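PDB 4AGH: MOSUB1, transcription cofactor from Magnaporthe oryzae, which binds single-stranded DNA and, as a member of the PC4 family, probably acts as a transcriptional coactivator in the nucleus. Local coordinates for residues Ile68-Tyr73 with Ile87-Asp92. Sequence-based numbering, arbitrary orientation.
Sequences INIREY and IGLTVD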
loop_
_atom_site.group_PDB
_atom_site.type_symbol
_atom_site.label_atom_id
_atom_site.label_comp_id
_atom_site.label_asym_id
_atom_site.label_seq_id
_atom_site.Cartn_x
_atom_site.Cartn_y
_atom_site.Cartn_z
ATOM N N ILE A 68 -1.035 2.140 -8.837
ATOM C CA ILE A 68 -1.850 1.489 -7.834
ATOM C C ILE A 68 -1.931 2.455 -6.662
ATOM O O ILE A 68 -0.946 2.689 -5.957
ATOM C CB ILE A 68 -1.258 0.141 -7.370
ATOM C CG1 ILE A 68 -1.225 -0.888 -8.519
ATOM C CG2 ILE A 68 -2.068 -0.424 -6.217
ATOM C CD1 ILE A 68 -0.051 -0.709 -9.486
ATOM N N ASN A 69 -3.111 3.028 -6.468
ATOM C CA ASN A 69 -3.290 4.085 -5.486
ATOM C C ASN A 69 -3.920 3.571 -4.210
ATOM O O ASN A 69 -5.014 3.028 -4.229
ATOM C CB ASN A 69 -4.160 5.183 -6.074
ATOM C CG ASN A 69 -3.585 5.748 -7.346
ATOM O OD1 ASN A 69 -2.503 6.338 -7.341
ATOM N ND2 ASN A 69 -4.312 5.590 -8.449
ATOM N N ILE A 70 -3.212 3.729 -3.100
ATOM C CA ILE A 70 -3.744 3.344 -1.810
ATOM C C ILE A 70 -3.996 4.647 -1.060
ATOM O O ILE A 70 -3.056 5.387 -0.782
ATOM C CB ILE A 70 -2.714 2.493 -1.063
ATOM C CG1 ILE A 70 -2.248 1.341 -1.967
ATOM C CG2 ILE A 70 -3.297 1.991 0.253
ATOM C CD1 ILE A 70 -1.107 0.516 -1.379
ATOM N N ARG A 71 -5.253 4.949 -0.740
ATOM C CA ARG A 71 -5.532 6.305 -0.279
ATOM C C ARG A 71 -6.765 6.377 0.590
ATOM O O ARG A 71 -7.729 5.659 0.356
ATOM C CB ARG A 71 -5.709 7.232 -1.488
ATOM C CG ARG A 71 -5.873 8.701 -1.110
ATOM C CD ARG A 71 -5.616 9.626 -2.276
ATOM N NE ARG A 71 -4.293 9.442 -2.878
ATOM C CZ ARG A 71 -3.160 9.974 -2.427
ATOM N NH1 ARG A 71 -3.136 10.714 -1.316
ATOM N NH2 ARG A 71 -2.025 9.736 -3.083
ATOM N N GLU A 72 -6.717 7.251 1.591
ATOM C CA GLU A 72 -7.875 7.501 2.426
ATOM C C GLU A 72 -8.688 8.637 1.833
ATOM O O GLU A 72 -8.141 9.677 1.450
ATOM C CB GLU A 72 -7.444 7.858 3.848
ATOM C CG GLU A 72 -8.624 8.192 4.761
ATOM C CD GLU A 72 -8.221 8.320 6.212
ATOM O OE1 GLU A 72 -7.379 7.527 6.672
ATOM O OE2 GLU A 72 -8.757 9.216 6.900
ATOM N N TYR A 73 -9.998 8.428 1.764
ATOM C CA TYR A 73 -10.921 9.437 1.270
ATOM C C TYR A 73 -11.604 10.108 2.453
ATOM O O TYR A 73 -11.730 9.504 3.515
ATOM C CB TYR A 73 -11.941 8.789 0.338
ATOM C CG TYR A 73 -11.381 8.598 -1.054
ATOM C CD1 TYR A 73 -10.264 7.797 -1.270
ATOM C CD2 TYR A 73 -11.962 9.231 -2.147
ATOM C CE1 TYR A 73 -9.733 7.638 -2.545
ATOM C CE2 TYR A 73 -11.451 9.080 -3.414
ATOM C CZ TYR A 73 -10.336 8.283 -3.612
ATOM O OH TYR A 73 -9.830 8.143 -4.889
ATOM N N ILE A 87 -0.749 6.972 -1.225
ATOM C CA ILE A 87 0.416 6.906 -2.083
ATOM C C ILE A 87 0.018 6.226 -3.386
ATOM O O ILE A 87 -0.857 5.352 -3.394
ATOM C CB ILE A 87 1.570 6.176 -1.364
ATOM C CG1 ILE A 87 2.866 6.247 -2.187
ATOM C CG2 ILE A 87 1.179 4.743 -1.053
ATOM C CD1 ILE A 87 4.089 5.745 -1.397
ATOM N N GLY A 88 0.608 6.683 -4.489
ATOM C CA GLY A 88 0.366 6.087 -5.789
ATOM C C GLY A 88 1.591 5.304 -6.212
ATOM O O GLY A 88 2.622 5.888 -6.542
ATOM N N LEU A 89 1.495 3.978 -6.170
ATOM C CA LEU A 89 2.626 3.131 -6.520
ATOM C C LEU A 89 2.702 2.908 -8.024
ATOM O O LEU A 89 1.683 2.722 -8.683
ATOM C CB LEU A 89 2.490 1.761 -5.840
ATOM C CG LEU A 89 2.408 1.784 -4.318
ATOM C CD1 LEU A 89 2.262 0.353 -3.809
ATOM C CD2 LEU A 89 3.639 2.464 -3.729
ATOM N N THR A 90 3.917 2.910 -8.562
ATOM C CA THR A 90 4.126 2.431 -9.918
ATOM C C THR A 90 3.935 0.921 -9.922
ATOM O O THR A 90 3.905 0.278 -8.862
ATOM C CB THR A 90 5.560 2.725 -10.402
ATOM O OG1 THR A 90 6.484 1.961 -9.622
ATOM C CG2 THR A 90 5.889 4.213 -10.256
ATOM N N VAL A 91 3.822 0.346 -11.114
ATOM C CA VAL A 91 3.628 -1.086 -11.211
ATOM C C VAL A 91 4.837 -1.818 -10.641
ATOM O O VAL A 91 4.683 -2.815 -9.943
ATOM C CB VAL A 91 3.344 -1.498 -12.661
ATOM C CG1 VAL A 91 3.351 -3.015 -12.813
ATOM C CG2 VAL A 91 2.000 -0.907 -13.094
ATOM N N ASP A 92 6.040 -1.322 -10.935
ATOM C CA ASP A 92 7.261 -1.958 -10.427
ATOM C C ASP A 92 7.336 -1.898 -8.904
ATOM O O ASP A 92 7.813 -2.833 -8.254
ATOM C CB ASP A 92 8.512 -1.314 -11.033
ATOM C CG ASP A 92 8.732 -1.700 -12.487
ATOM O OD1 ASP A 92 8.071 -2.641 -12.973
ATOM O OD2 ASP A 92 9.585 -1.060 -13.143
#
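I68 and L89 face each other in a hydrogen-bonded antiparallel pair, I68 N reaching L89 O at 2.8 Å and L89 N returning to I68 O at 2.8 Å, the latter from above the carbonyl plane. I70 and I87 form the next hydrogen-bonded pair, beyond the non-hydrogen-bonded pair N69–G88. These four apolar side chains lie on one face of the sheet. L89 rests CB and CG against I68 O and sends CD1 obliquely across to I70 CD1, 4.2 Å away; I87 CG2 comes up to I70 CB at 4.5 Å. The bend at chi2 (80°) turns I68 CD1 toward the start of the helix, where it meets V91 CG2 at 4.2 Å.

On the other face, G88 supplies the hollow. N69 bends its amide over it, OD1 standing 3.3 Å from G88 CA, while ND2 is held by S60 of the adjacent strand. R71, bent at chi3 (-56°), lays one guanidinium face over I87 N, with NH2 3.6 Å from that nitrogen, and NH1 bonds to the G83 carbonyl. The second subunit packs on part of the apolar face, L108 of that chain on I68 and its I70 on I70; V57 of the same chain also touches both isoleucines. Past the pair with L89 the chain turns into helix 91-110, with T90 as its N-cap, as in the curved antiparallel sheet and C-terminal helix of the dimeric PC4 fold.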